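Local coordinates for FERM, RhoGEF and pleckstrin domain protein 2 (Danio rerio, PDB 6D21), which probably activates the small GTPase RAC1 as a guanine nucleotide exchange factor, its FERM domain, the part described here, being linked to membrane targeting, at residues 191-196 against 217-222; 202-207 against 256-261; 78-83 against 104-109. All coordinates share one frame; numbering follows the deposited sequence.

Contact 1: residues 191-196 against 217-222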
ATOM      1  N   VAL A 191       4.271   3.158   3.547  1.00 20.77           N
ATOM      2  CA  VAL A 191       5.153   2.322   4.364  1.00 24.77           C
ATOM      3  C   VAL A 191       4.520   0.953   4.703  1.00 22.24           C
ATOM      4  O   VAL A 191       3.361   0.876   5.132  1.00 24.57           O
ATOM      5  CB  VAL A 191       5.548   3.061   5.664  1.00 29.21           C
ATOM      6  CG1 VAL A 191       6.244   2.125   6.637  1.00 29.43           C
ATOM      7  CG2 VAL A 191       6.426   4.261   5.344  1.00 22.32           C
ATOM      8  N   ARG A 192       5.275  -0.120   4.479  1.00 18.21           N
ATOM      9  CA  ARG A 192       4.873  -1.450   4.935  1.00 27.73           C
ATOM     10  C   ARG A 192       6.009  -2.108   5.717  1.00 31.48           C
ATOM     11  O   ARG A 192       7.070  -2.398   5.164  1.00 28.76           O
ATOM     12  CB  ARG A 192       4.448  -2.342   3.765  1.00 27.62           C
ATOM     13  CG  ARG A 192       2.979  -2.156   3.344  1.00 32.83           C
ATOM     14  CD  ARG A 192       2.894  -1.054   2.337  1.00 36.98           C
ATOM     15  NE  ARG A 192       1.558  -0.803   1.801  1.00 40.02           N
ATOM     16  CZ  ARG A 192       0.725   0.131   2.254  1.00 36.66           C
ATOM     17  NH1 ARG A 192       1.063   0.906   3.288  1.00 23.99           N
ATOM     18  NH2 ARG A 192      -0.443   0.303   1.650  1.00 27.01           N
ATOM     19  N   PHE A 193       5.764  -2.351   7.002  1.00 31.23           N
ATOM     20  CA  PHE A 193       6.798  -2.838   7.909  1.00 36.04           C
ATOM     21  C   PHE A 193       7.102  -4.313   7.721  1.00 33.25           C
ATOM     22  O   PHE A 193       6.208  -5.128   7.538  1.00 34.71           O
ATOM     23  CB  PHE A 193       6.398  -2.601   9.372  1.00 28.80           C
ATOM     24  CG  PHE A 193       6.536  -1.171   9.827  1.00 35.68           C
ATOM     25  CD1 PHE A 193       7.336  -0.273   9.135  1.00 30.54           C
ATOM     26  CD2 PHE A 193       5.866  -0.730  10.955  1.00 38.76           C
ATOM     27  CE1 PHE A 193       7.471   1.033   9.566  1.00 34.18           C
ATOM     28  CE2 PHE A 193       5.994   0.576  11.386  1.00 42.09           C
ATOM     29  CZ  PHE A 193       6.793   1.461  10.687  1.00 38.96           C
ATOM     30  N   HIS A 194       8.389  -4.633   7.777  1.00 34.43           N
ATOM     31  CA  HIS A 194       8.866  -5.996   7.892  1.00 31.20           C
ATOM     32  C   HIS A 194       9.696  -6.041   9.167  1.00 34.68           C
ATOM     33  O   HIS A 194      10.777  -5.465   9.206  1.00 32.54           O
ATOM     34  CB  HIS A 194       9.697  -6.404   6.658  1.00 31.49           C
ATOM     35  CG  HIS A 194       8.947  -6.303   5.362  1.00 33.85           C
ATOM     36  ND1 HIS A 194       8.645  -5.096   4.765  1.00 32.56           N
ATOM     37  CD2 HIS A 194       8.439  -7.261   4.549  1.00 40.10           C
ATOM     38  CE1 HIS A 194       7.984  -5.315   3.641  1.00 29.86           C
ATOM     39  NE2 HIS A 194       7.841  -6.620   3.489  1.00 38.03           N
ATOM     40  N   PRO A 195       9.178  -6.689  10.227  1.00 37.16           N
ATOM     41  CA  PRO A 195       9.864  -6.679  11.528  1.00 43.44           C
ATOM     42  C   PRO A 195      11.179  -7.439  11.495  1.00 41.00           C
ATOM     43  O   PRO A 195      11.291  -8.423  10.762  1.00 38.13           O
ATOM     44  CB  PRO A 195       8.873  -7.378  12.476  1.00 38.05           C
ATOM     45  CG  PRO A 195       7.597  -7.426  11.754  1.00 43.03           C
ATOM     46  CD  PRO A 195       7.928  -7.460  10.284  1.00 41.32           C
ATOM     47  N   ALA A 196      12.147  -6.972  12.279  1.00 36.81           N
ATOM     48  CA  ALA A 196      13.455  -7.599  12.389  1.00 34.79           C
ATOM     49  C   ALA A 196      14.189  -7.078  13.617  1.00 43.04           C
ATOM     50  O   ALA A 196      13.725  -6.152  14.278  1.00 51.37           O
ATOM     51  CB  ALA A 196      14.285  -7.341  11.129  1.00 47.62           C
ATOM     52  N   GLN A 217      12.373   2.277  14.126  1.00 50.48           N
ATOM     53  CA  GLN A 217      12.273   1.761  15.484  1.00 45.42           C
ATOM     54  C   GLN A 217      10.938   2.230  16.007  1.00 55.96           C
ATOM     55  O   GLN A 217      10.744   3.425  16.222  1.00 58.99           O
ATOM     56  CB  GLN A 217      13.417   2.255  16.365  1.00 43.08           C
ATOM     57  CG  GLN A 217      13.518   1.557  17.708  1.00 52.81           C
ATOM     58  CD  GLN A 217      14.733   1.998  18.511  1.00 67.47           C
ATOM     59  OE1 GLN A 217      15.503   2.862  18.079  1.00 70.75           O
ATOM     60  NE2 GLN A 217      14.912   1.401  19.684  1.00 70.34           N
ATOM     61  N   GLY A 218      10.006   1.298  16.190  1.00 53.81           N
ATOM     62  CA  GLY A 218       8.634   1.675  16.445  1.00 48.33           C
ATOM     63  C   GLY A 218       8.109   2.357  15.196  1.00 52.25           C
ATOM     64  O   GLY A 218       8.221   1.795  14.108  1.00 45.80           O
ATOM     65  N   HIS A 219       7.558   3.563  15.343  1.00 55.83           N
ATOM     66  CA  HIS A 219       7.031   4.315  14.200  1.00 51.39           C
ATOM     67  C   HIS A 219       7.903   5.511  13.848  1.00 46.94           C
ATOM     68  O   HIS A 219       7.519   6.358  13.037  1.00 54.88           O
ATOM     69  CB  HIS A 219       5.603   4.782  14.473  1.00 61.72           C
ATOM     70  CG  HIS A 219       4.575   3.707  14.314  1.00 66.22           C
ATOM     71  ND1 HIS A 219       3.691   3.675  13.257  1.00 62.04           N
ATOM     72  CD2 HIS A 219       4.293   2.622  15.072  1.00 63.14           C
ATOM     73  CE1 HIS A 219       2.902   2.622  13.376  1.00 53.22           C
ATOM     74  NE2 HIS A 219       3.249   1.964  14.467  1.00 61.12           N
ATOM     75  N   THR A 220       9.080   5.579  14.460  1.00 46.66           N
ATOM     76  CA  THR A 220      10.013   6.650  14.162  1.00 55.67           C
ATOM     77  C   THR A 220      11.138   6.116  13.270  1.00 55.20           C
ATOM     78  O   THR A 220      11.761   5.095  13.557  1.00 48.16           O
ATOM     79  CB  THR A 220      10.591   7.284  15.448  1.00 56.93           C
ATOM     80  OG1 THR A 220      11.212   6.276  16.246  1.00 59.94           O
ATOM     81  CG2 THR A 220       9.481   7.934  16.265  1.00 54.97           C
ATOM     82  N   LYS A 221      11.366   6.815  12.170  1.00 49.26           N
ATOM     83  CA  LYS A 221      12.337   6.395  11.182  1.00 45.15           C
ATOM     84  C   LYS A 221      13.734   6.740  11.649  1.00 49.60           C
ATOM     85  O   LYS A 221      14.046   7.908  11.853  1.00 52.81           O
ATOM     86  CB  LYS A 221      12.039   7.061   9.841  1.00 41.12           C
ATOM     87  CG  LYS A 221      12.883   6.558   8.688  1.00 40.06           C
ATOM     88  CD  LYS A 221      12.766   7.491   7.484  1.00 43.88           C
ATOM     89  CE  LYS A 221      11.318   7.695   7.062  1.00 38.89           C
ATOM     90  NZ  LYS A 221      11.226   8.482   5.784  1.00 38.48           N
ATOM     91  N   ILE A 222      14.572   5.721  11.817  1.00 44.55           N
ATOM     92  CA  ILE A 222      15.948   5.912  12.274  1.00 49.32           C
ATOM     93  C   ILE A 222      16.937   6.155  11.131  1.00 47.36           C
ATOM     94  O   ILE A 222      17.987   6.760  11.341  1.00 46.40           O
ATOM     95  CB  ILE A 222      16.442   4.696  13.087  1.00 54.82           C
ATOM     96  CG1 ILE A 222      15.360   4.236  14.055  1.00 60.30           C
ATOM     97  CG2 ILE A 222      17.702   5.040  13.857  1.00 61.88           C
ATOM     98  CD1 ILE A 222      15.027   5.275  15.099  1.00 53.38           C
TER
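Phe193 points the edge of its ring at the face of His219, an edge-to-face (T-shaped) aromatic pair whose planes stand at 70° and whose centroids lie 5.6 Å apart. The leading atom is CE2 of Phe193, which sits 4.2 Å above the imidazole plane, over its centre, with His219 CE1 as its closest neighbour in that ring. The same corner of the phenyl ring also meets the backbone: Phe193 CZ comes within 3.7 Å of the carbonyl oxygen of Gly218. The first torsion of Phe193 sets CG anti to its carbonyl carbon (chi1 -76°), and this carries the ring from the chain entering strand 194-197 across to the turn at 217-220.

That turn is a type II' beta turn, with Gly218 at its second position, and it joins strands 212-217 and 220-226 as a beta hairpin. It is closed by the paired backbones of Gln217 and Thr220. Gln217 O takes a second donor in the hydroxyl of Thr220, at 2.9 Å from OG1 and in the carbonyl plane, so one oxygen is gripped twice from the far end of the turn. Between the two segments runs strand 203-209, whose Asn205 lies against Phe193 and makes a weak hydrogen bond to Gly218 O.

One residue before Phe193, Arg192 NH1 folds onto Val191 O at 2.9 Å, the donor standing well above the carbonyl plane, while its NH2 forms a salt bridge with Asp107.

The contact is small and lies at the surface. The ring pair joins an aromatic edge to an aromatic face without any conventional hydrogen bond between the segments, which implies a weak but oriented attachment of the hairpin tip to the chain entering the PH-like lobe, made by a C-H edge set over the imidazole pi face.

Contact 2: residues 202-207 against 256-261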
ATOM      1  N   THR A 202      17.897  -5.174  19.176  1.00 65.46           N
ATOM      2  CA  THR A 202      16.857  -4.152  19.192  1.00 57.62           C
ATOM      3  C   THR A 202      15.835  -4.399  18.091  1.00 60.24           C
ATOM      4  O   THR A 202      16.192  -4.536  16.921  1.00 59.81           O
ATOM      5  CB  THR A 202      17.460  -2.735  19.027  1.00 58.58           C
ATOM      6  OG1 THR A 202      18.299  -2.436  20.155  1.00 70.33           O
ATOM      7  CG2 THR A 202      16.357  -1.678  18.912  1.00 49.31           C
ATOM      8  N   LYS A 203      14.564  -4.463  18.482  1.00 63.68           N
ATOM      9  CA  LYS A 203      13.461  -4.649  17.545  1.00 57.21           C
ATOM     10  C   LYS A 203      13.347  -3.456  16.614  1.00 48.58           C
ATOM     11  O   LYS A 203      13.301  -2.313  17.060  1.00 47.84           O
ATOM     12  CB  LYS A 203      12.146  -4.852  18.300  1.00 60.45           C
ATOM     13  CG  LYS A 203      11.487  -6.200  18.068  1.00 67.48           C
ATOM     14  CD  LYS A 203      12.418  -7.335  18.435  1.00 73.29           C
ATOM     15  CE  LYS A 203      11.636  -8.555  18.890  1.00 79.48           C
ATOM     16  NZ  LYS A 203      12.497  -9.507  19.643  1.00 76.94           N
ATOM     17  N   ILE A 204      13.319  -3.712  15.315  1.00 43.54           N
ATOM     18  CA  ILE A 204      13.130  -2.629  14.364  1.00 38.43           C
ATOM     19  C   ILE A 204      12.224  -3.071  13.221  1.00 37.26           C
ATOM     20  O   ILE A 204      11.845  -4.232  13.132  1.00 32.60           O
ATOM     21  CB  ILE A 204      14.480  -2.113  13.802  1.00 51.34           C
ATOM     22  CG1 ILE A 204      15.331  -3.272  13.286  1.00 53.96           C
ATOM     23  CG2 ILE A 204      15.240  -1.301  14.853  1.00 47.45           C
ATOM     24  CD1 ILE A 204      15.141  -3.541  11.814  1.00 53.19           C
ATOM     25  N   ASN A 205      11.863  -2.132  12.360  1.00 33.28           N
ATOM     26  CA  ASN A 205      11.100  -2.461  11.165  1.00 42.67           C
ATOM     27  C   ASN A 205      11.837  -2.017   9.922  1.00 36.75           C
ATOM     28  O   ASN A 205      12.361  -0.898   9.877  1.00 36.19           O
ATOM     29  CB  ASN A 205       9.712  -1.819  11.208  1.00 42.35           C
ATOM     30  CG  ASN A 205       8.872  -2.347  12.353  1.00 48.00           C
ATOM     31  OD1 ASN A 205       8.392  -3.484  12.307  1.00 39.59           O
ATOM     32  ND2 ASN A 205       8.709  -1.534  13.397  1.00 35.84           N
ATOM     33  N   LEU A 206      11.891  -2.906   8.930  1.00 34.97           N
ATOM     34  CA  LEU A 206      12.474  -2.591   7.628  1.00 34.66           C
ATOM     35  C   LEU A 206      11.365  -2.254   6.651  1.00 29.95           C
ATOM     36  O   LEU A 206      10.247  -2.771   6.748  1.00 29.89           O
ATOM     37  CB  LEU A 206      13.320  -3.758   7.081  1.00 31.91           C
ATOM     38  CG  LEU A 206      14.539  -4.168   7.916  1.00 39.08           C
ATOM     39  CD1 LEU A 206      15.321  -5.309   7.254  1.00 37.36           C
ATOM     40  CD2 LEU A 206      15.435  -2.952   8.144  1.00 36.36           C
ATOM     41  N   ALA A 207      11.678  -1.383   5.703  1.00 26.31           N
ATOM     42  CA  ALA A 207      10.731  -1.051   4.666  1.00 24.93           C
ATOM     43  C   ALA A 207      11.488  -0.623   3.423  1.00 24.33           C
ATOM     44  O   ALA A 207      12.661  -0.222   3.490  1.00 27.18           O
ATOM     45  CB  ALA A 207       9.771   0.058   5.136  1.00 24.42           C
ATOM     46  N   LEU A 256      25.178  -3.913   7.084  1.00 55.35           N
ATOM     47  CA  LEU A 256      24.199  -3.879   8.156  1.00 55.05           C
ATOM     48  C   LEU A 256      23.476  -5.200   8.166  1.00 54.99           C
ATOM     49  O   LEU A 256      22.969  -5.647   7.140  1.00 59.84           O
ATOM     50  CB  LEU A 256      23.202  -2.733   7.979  1.00 53.00           C
ATOM     51  CG  LEU A 256      23.808  -1.335   7.915  1.00 60.69           C
ATOM     52  CD1 LEU A 256      23.336  -0.626   6.661  1.00 64.14           C
ATOM     53  CD2 LEU A 256      23.454  -0.543   9.165  1.00 68.58           C
ATOM     54  N   GLU A 257      23.437  -5.825   9.329  1.00 57.28           N
ATOM     55  CA  GLU A 257      22.776  -7.108   9.475  1.00 57.12           C
ATOM     56  C   GLU A 257      21.467  -6.967  10.229  1.00 46.85           C
ATOM     57  O   GLU A 257      21.417  -6.323  11.278  1.00 52.75           O
ATOM     58  CB  GLU A 257      23.694  -8.082  10.202  1.00 59.63           C
ATOM     59  CG  GLU A 257      23.103  -9.458  10.399  1.00 63.52           C
ATOM     60  CD  GLU A 257      24.098 -10.428  10.999  1.00 72.24           C
ATOM     61  OE1 GLU A 257      25.027  -9.981  11.713  1.00 77.12           O
ATOM     62  OE2 GLU A 257      23.945 -11.640  10.755  1.00 78.36           O
ATOM     63  N   PHE A 258      20.410  -7.569   9.693  1.00 47.65           N
ATOM     64  CA  PHE A 258      19.127  -7.617  10.388  1.00 48.02           C
ATOM     65  C   PHE A 258      18.559  -9.030  10.433  1.00 49.68           C
ATOM     66  O   PHE A 258      18.381  -9.675   9.403  1.00 49.81           O
ATOM     67  CB  PHE A 258      18.116  -6.680   9.733  1.00 45.01           C
ATOM     68  CG  PHE A 258      18.558  -5.249   9.704  1.00 45.06           C
ATOM     69  CD1 PHE A 258      18.432  -4.453  10.831  1.00 46.46           C
ATOM     70  CD2 PHE A 258      19.123  -4.709   8.554  1.00 40.24           C
ATOM     71  CE1 PHE A 258      18.839  -3.138  10.815  1.00 52.34           C
ATOM     72  CE2 PHE A 258      19.531  -3.390   8.526  1.00 44.70           C
ATOM     73  CZ  PHE A 258      19.390  -2.602   9.664  1.00 42.77           C
ATOM     74  N   LEU A 259      18.259  -9.490  11.640  1.00 44.64           N
ATOM     75  CA  LEU A 259      17.680 -10.811  11.836  1.00 43.79           C
ATOM     76  C   LEU A 259      16.171 -10.753  11.694  1.00 50.67           C
ATOM     77  O   LEU A 259      15.497 -10.017  12.416  1.00 51.90           O
ATOM     78  CB  LEU A 259      18.057 -11.356  13.208  1.00 45.95           C
ATOM     79  CG  LEU A 259      17.940 -12.864  13.408  1.00 65.34           C
ATOM     80  CD1 LEU A 259      18.605 -13.609  12.258  1.00 64.41           C
ATOM     81  CD2 LEU A 259      18.562 -13.258  14.744  1.00 66.85           C
ATOM     82  N   MET A 260      15.634 -11.528  10.761  1.00 46.85           N
ATOM     83  CA  MET A 260      14.191 -11.549  10.571  1.00 56.65           C
ATOM     84  C   MET A 260      13.595 -12.849  11.119  1.00 65.18           C
ATOM     85  O   MET A 260      14.328 -13.719  11.603  1.00 64.13           O
ATOM     86  CB  MET A 260      13.860 -11.348   9.094  1.00 53.22           C
ATOM     87  CG  MET A 260      14.523 -10.095   8.537  1.00 53.00           C
ATOM     88  SD  MET A 260      13.913  -9.552   6.937  1.00 59.40           S
ATOM     89  CE  MET A 260      12.151  -9.489   7.254  1.00 66.94           C
ATOM     90  N   GLY A 261      12.269 -12.965  11.052  1.00 71.67           N
ATOM     91  CA  GLY A 261      11.549 -14.054  11.698  1.00 76.98           C
ATOM     92  C   GLY A 261      11.747 -15.426  11.082  1.00 79.34           C
ATOM     93  O   GLY A 261      11.975 -16.407  11.791  1.00 84.72           O
TER
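Phe258 and Leu206 account for most of the surface buried here, and they meet with the phenyl ring presenting a face to the leucine. Methyl CD2 of Leu206 stands over the centre of the ring, 4.0 Å from its centroid and only 5° off the normal, a CH-pi contact of nearly ideal direction. The other methyl, CD1, reaches the root of the aromatic side chain at Phe258 CB, also 4.0 Å away. Both methyls of Leu206 thus lie on one side of the phenylalanine, CD2 over the ring and CD1 over its stem. Its CG lies anti to the carbonyl carbon (chi1 -62°), and the extended second torsion spreads the two methyls to those places.

Ile204, two residues earlier on the same strand, adds a third apolar group. Its CD1 comes to 3.6 Å from Phe258 CD1, and the two side chains cross at about a right angle. Leu206 CD1 also approaches the sulfur of Met260, though loosely at 4.5 Å from SD.

Strands 203-209 and 255-260 are not neighbours in the sheet: strand 194-197 runs between them, and Ala196 touches Ile204, Phe258 and Met260. The axes of the short segments lie 8.9 Å apart at 100°: the sheet bends so far that the two strands run almost perpendicular, facing each other across the interior of the PH-like beta barrel. Phe240 and Ile242 of strand 239-244 extend the apolar cluster, packing on Leu206 and Phe258 respectively.

All four touching residues are buried and none brings a charged group to the interface. Cohesion here therefore comes from dispersion and the exclusion of water, with the CH-pi contact supplying its most directional element; between these two strands, which share no hydrogen bond, apolar packing is what joins the facing sides.

Contact 3: residues 78-83 against 104-109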
ATOM      1  N   ARG A  78      -7.626  -8.893  -3.838  1.00 22.40           N
ATOM      2  CA  ARG A  78      -7.944  -7.481  -3.870  1.00 21.34           C
ATOM      3  C   ARG A  78      -6.866  -6.689  -4.623  1.00 23.44           C
ATOM      4  O   ARG A  78      -5.676  -7.034  -4.611  1.00 22.16           O
ATOM      5  CB  ARG A  78      -8.111  -6.908  -2.463  1.00 21.03           C
ATOM      6  CG  ARG A  78      -6.811  -6.737  -1.709  1.00 20.21           C
ATOM      7  CD  ARG A  78      -7.067  -6.201  -0.278  1.00 23.62           C
ATOM      8  NE  ARG A  78      -5.797  -6.033   0.420  1.00 29.14           N
ATOM      9  CZ  ARG A  78      -5.681  -5.664   1.687  1.00 28.15           C
ATOM     10  NH1 ARG A  78      -4.477  -5.536   2.222  1.00 25.90           N
ATOM     11  NH2 ARG A  78      -6.763  -5.405   2.402  1.00 21.22           N
ATOM     12  N   LEU A  79      -7.318  -5.643  -5.294  1.00 19.81           N
ATOM     13  CA  LEU A  79      -6.410  -4.696  -5.943  1.00 20.52           C
ATOM     14  C   LEU A  79      -5.694  -3.858  -4.876  1.00 21.60           C
ATOM     15  O   LEU A  79      -6.334  -3.398  -3.929  1.00 19.28           O
ATOM     16  CB  LEU A  79      -7.197  -3.794  -6.893  1.00 19.15           C
ATOM     17  CG  LEU A  79      -6.370  -2.794  -7.708  1.00 23.87           C
ATOM     18  CD1 LEU A  79      -5.438  -3.543  -8.680  1.00 19.18           C
ATOM     19  CD2 LEU A  79      -7.334  -1.904  -8.429  1.00 21.30           C
ATOM     20  N   SER A  80      -4.377  -3.671  -5.018  1.00 17.43           N
ATOM     21  CA  SER A  80      -3.605  -2.877  -4.067  1.00 16.61           C
ATOM     22  C   SER A  80      -2.490  -2.120  -4.790  1.00 18.20           C
ATOM     23  O   SER A  80      -1.956  -2.617  -5.795  1.00 16.84           O
ATOM     24  CB  SER A  80      -2.984  -3.761  -2.971  1.00 18.86           C
ATOM     25  OG  SER A  80      -3.983  -4.379  -2.179  1.00 26.06           O
ATOM     26  N   VAL A  81      -2.109  -0.955  -4.263  1.00 17.32           N
ATOM     27  CA  VAL A  81      -0.892  -0.288  -4.747  1.00 16.96           C
ATOM     28  C   VAL A  81       0.323  -1.112  -4.309  1.00 18.72           C
ATOM     29  O   VAL A  81       0.441  -1.463  -3.141  1.00 18.72           O
ATOM     30  CB  VAL A  81      -0.749   1.144  -4.211  1.00 15.10           C
ATOM     31  CG1 VAL A  81       0.622   1.727  -4.598  1.00 19.94           C
ATOM     32  CG2 VAL A  81      -1.911   2.029  -4.717  1.00 15.14           C
ATOM     33  N   LYS A  82       1.179  -1.467  -5.252  1.00 16.28           N
ATOM     34  CA  LYS A  82       2.422  -2.183  -4.947  1.00 16.75           C
ATOM     35  C   LYS A  82       3.595  -1.201  -4.819  1.00 23.64           C
ATOM     36  O   LYS A  82       4.463  -1.354  -3.961  1.00 22.06           O
ATOM     37  CB  LYS A  82       2.729  -3.208  -6.049  1.00 17.65           C
ATOM     38  CG  LYS A  82       3.389  -4.498  -5.580  1.00 38.66           C
ATOM     39  CD  LYS A  82       4.877  -4.359  -5.362  1.00 57.84           C
ATOM     40  CE  LYS A  82       5.503  -5.715  -5.027  1.00 61.83           C
ATOM     41  NZ  LYS A  82       5.028  -6.247  -3.716  1.00 55.93           N
ATOM     42  N   PHE A  83       3.619  -0.201  -5.700  1.00 19.19           N
ATOM     43  CA  PHE A  83       4.715   0.774  -5.753  1.00 16.91           C
ATOM     44  C   PHE A  83       4.188   2.194  -5.570  1.00 23.20           C
ATOM     45  O   PHE A  83       3.436   2.677  -6.407  1.00 16.89           O
ATOM     46  CB  PHE A  83       5.456   0.685  -7.103  1.00 17.81           C
ATOM     47  CG  PHE A  83       6.033  -0.680  -7.396  1.00 23.06           C
ATOM     48  CD1 PHE A  83       7.085  -1.179  -6.648  1.00 19.34           C
ATOM     49  CD2 PHE A  83       5.532  -1.451  -8.432  1.00 26.44           C
ATOM     50  CE1 PHE A  83       7.633  -2.429  -6.926  1.00 23.14           C
ATOM     51  CE2 PHE A  83       6.064  -2.704  -8.707  1.00 33.12           C
ATOM     52  CZ  PHE A  83       7.113  -3.195  -7.947  1.00 28.12           C
ATOM     53  N   ILE A 104      -5.171   5.178   0.162  1.00 18.69           N
ATOM     54  CA  ILE A 104      -5.000   5.933   1.410  1.00 15.26           C
ATOM     55  C   ILE A 104      -6.190   5.716   2.340  1.00 15.73           C
ATOM     56  O   ILE A 104      -6.039   5.540   3.548  1.00 21.40           O
ATOM     57  CB  ILE A 104      -4.826   7.449   1.103  1.00 21.51           C
ATOM     58  CG1 ILE A 104      -3.523   7.667   0.331  1.00 18.28           C
ATOM     59  CG2 ILE A 104      -4.823   8.257   2.387  1.00 20.57           C
ATOM     60  CD1 ILE A 104      -3.503   8.978  -0.439  1.00 25.76           C
ATOM     61  N   LYS A 105      -7.388   5.770   1.766  1.00 21.06           N
ATOM     62  CA  LYS A 105      -8.603   5.546   2.536  1.00 20.94           C
ATOM     63  C   LYS A 105      -8.507   4.197   3.254  1.00 19.47           C
ATOM     64  O   LYS A 105      -8.785   4.094   4.454  1.00 19.45           O
ATOM     65  CB  LYS A 105      -9.827   5.597   1.625  1.00 21.98           C
ATOM     66  CG  LYS A 105     -11.154   5.382   2.340  1.00 28.50           C
ATOM     67  CD  LYS A 105     -12.316   5.740   1.422  1.00 23.84           C
ATOM     68  CE  LYS A 105     -13.654   5.398   2.080  1.00 38.28           C
ATOM     69  NZ  LYS A 105     -14.742   5.893   1.200  1.00 56.39           N
ATOM     70  N   ARG A 106      -8.070   3.174   2.523  1.00 20.04           N
ATOM     71  CA  ARG A 106      -7.889   1.836   3.099  1.00 20.71           C
ATOM     72  C   ARG A 106      -6.848   1.786   4.224  1.00 20.85           C
ATOM     73  O   ARG A 106      -7.063   1.166   5.280  1.00 20.75           O
ATOM     74  CB  ARG A 106      -7.476   0.841   2.006  1.00 22.25           C
ATOM     75  CG  ARG A 106      -7.397  -0.621   2.525  1.00 27.24           C
ATOM     76  CD  ARG A 106      -6.731  -1.535   1.506  1.00 22.53           C
ATOM     77  NE  ARG A 106      -7.639  -1.884   0.417  1.00 23.77           N
ATOM     78  CZ  ARG A 106      -7.251  -2.509  -0.693  1.00 33.00           C
ATOM     79  NH1 ARG A 106      -5.972  -2.832  -0.863  1.00 16.90           N
ATOM     80  NH2 ARG A 106      -8.138  -2.821  -1.627  1.00 23.26           N
ATOM     81  N   ASP A 107      -5.693   2.386   3.959  1.00 17.73           N
ATOM     82  CA  ASP A 107      -4.579   2.397   4.898  1.00 22.57           C
ATOM     83  C   ASP A 107      -4.947   3.151   6.168  1.00 23.60           C
ATOM     84  O   ASP A 107      -4.518   2.794   7.265  1.00 20.46           O
ATOM     85  CB  ASP A 107      -3.335   3.042   4.255  1.00 20.30           C
ATOM     86  CG  ASP A 107      -2.701   2.155   3.165  1.00 37.86           C
ATOM     87  OD1 ASP A 107      -3.161   1.005   2.986  1.00 46.62           O
ATOM     88  OD2 ASP A 107      -1.741   2.611   2.491  1.00 37.66           O
ATOM     89  N   LEU A 108      -5.742   4.204   6.009  1.00 18.08           N
ATOM     90  CA  LEU A 108      -6.142   5.043   7.148  1.00 20.11           C
ATOM     91  C   LEU A 108      -7.037   4.242   8.072  1.00 28.39           C
ATOM     92  O   LEU A 108      -6.870   4.243   9.286  1.00 29.31           O
ATOM     93  CB  LEU A 108      -6.869   6.294   6.650  1.00 24.79           C
ATOM     94  CG  LEU A 108      -7.095   7.507   7.545  1.00 40.46           C
ATOM     95  CD1 LEU A 108      -5.782   8.046   8.142  1.00 28.78           C
ATOM     96  CD2 LEU A 108      -7.827   8.576   6.732  1.00 31.44           C
ATOM     97  N   LEU A 109      -7.987   3.531   7.485  1.00 27.79           N
ATOM     98  CA  LEU A 109      -8.911   2.739   8.281  1.00 28.05           C
ATOM     99  C   LEU A 109      -8.250   1.522   8.930  1.00 34.75           C
ATOM    100  O   LEU A 109      -8.591   1.171  10.061  1.00 33.10           O
ATOM    101  CB  LEU A 109     -10.088   2.283   7.429  1.00 25.62           C
ATOM    102  CG  LEU A 109     -11.080   1.358   8.134  1.00 38.14           C
ATOM    103  CD1 LEU A 109     -11.678   2.033   9.356  1.00 39.57           C
ATOM    104  CD2 LEU A 109     -12.168   0.936   7.154  1.00 46.86           C
TER
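Arg106 reaches from helix 94-110 to the strand at residues 78-81 and ends with two nitrogens on one carbonyl oxygen, end-on. Its CB leaves the helix toward the strand, with CG anti to the backbone N (chi1 -175°), and the chain runs extended until it bends at chi3 (-77°). CD and NE then pass beside Arg78, each meeting NH2 of that residue, at 4.0 Å in the case of Arg106 CD.

Beyond the bend the guanidinium of Arg106 lies flat against that of Arg78, the planes only 12° apart and the centres 4.2 Å; CZ rests near Arg78 CD. Strand 76-81 is the last of the ubiquitin-like N-terminal lobe, and the helix belongs to the all-helical central lobe, so the side chain bridges two of the three FERM lobes.

At the tip, NH2 donates to Leu79 O at 3.0 Å, nearly in line with the carbonyl, and NH1 gives the same oxygen a second bond. NH1 also donates to Ser80 OG at 2.8 Å, a bent bond. Glu48 probably eases the pairing of like charges: its OE2 binds both Arg78 NH1 and Ser80 OG. A leucine in place of Arg106 would probably leave Leu79 O without its two side-chain donors and take from Arg78 the guanidinium stacked on it.

Contacts 1 and 2 belong to the same antiparallel sheet of the PH-like lobe: strands 194-197 and 203-209 are paired through backbone hydrogen bonds, His194 with Leu206 and Ala196 with Ile204. Contact 2 is buried and wholly apolar, whereas contact 1 lies at the surface and rests on an aromatic pair. Contact 3, partly buried and close to the centre of the chain, instead joins the N-terminal and central lobes, and is the polar one, with guanidinium groups and hydrogen bonds. The Arg192-Asp107 salt bridge ties contact 1 to contact 3, connecting the PH-like lobe with the central lobe; contacts 2 and 3 remain apart, their nearest atoms about 10 Å from each other.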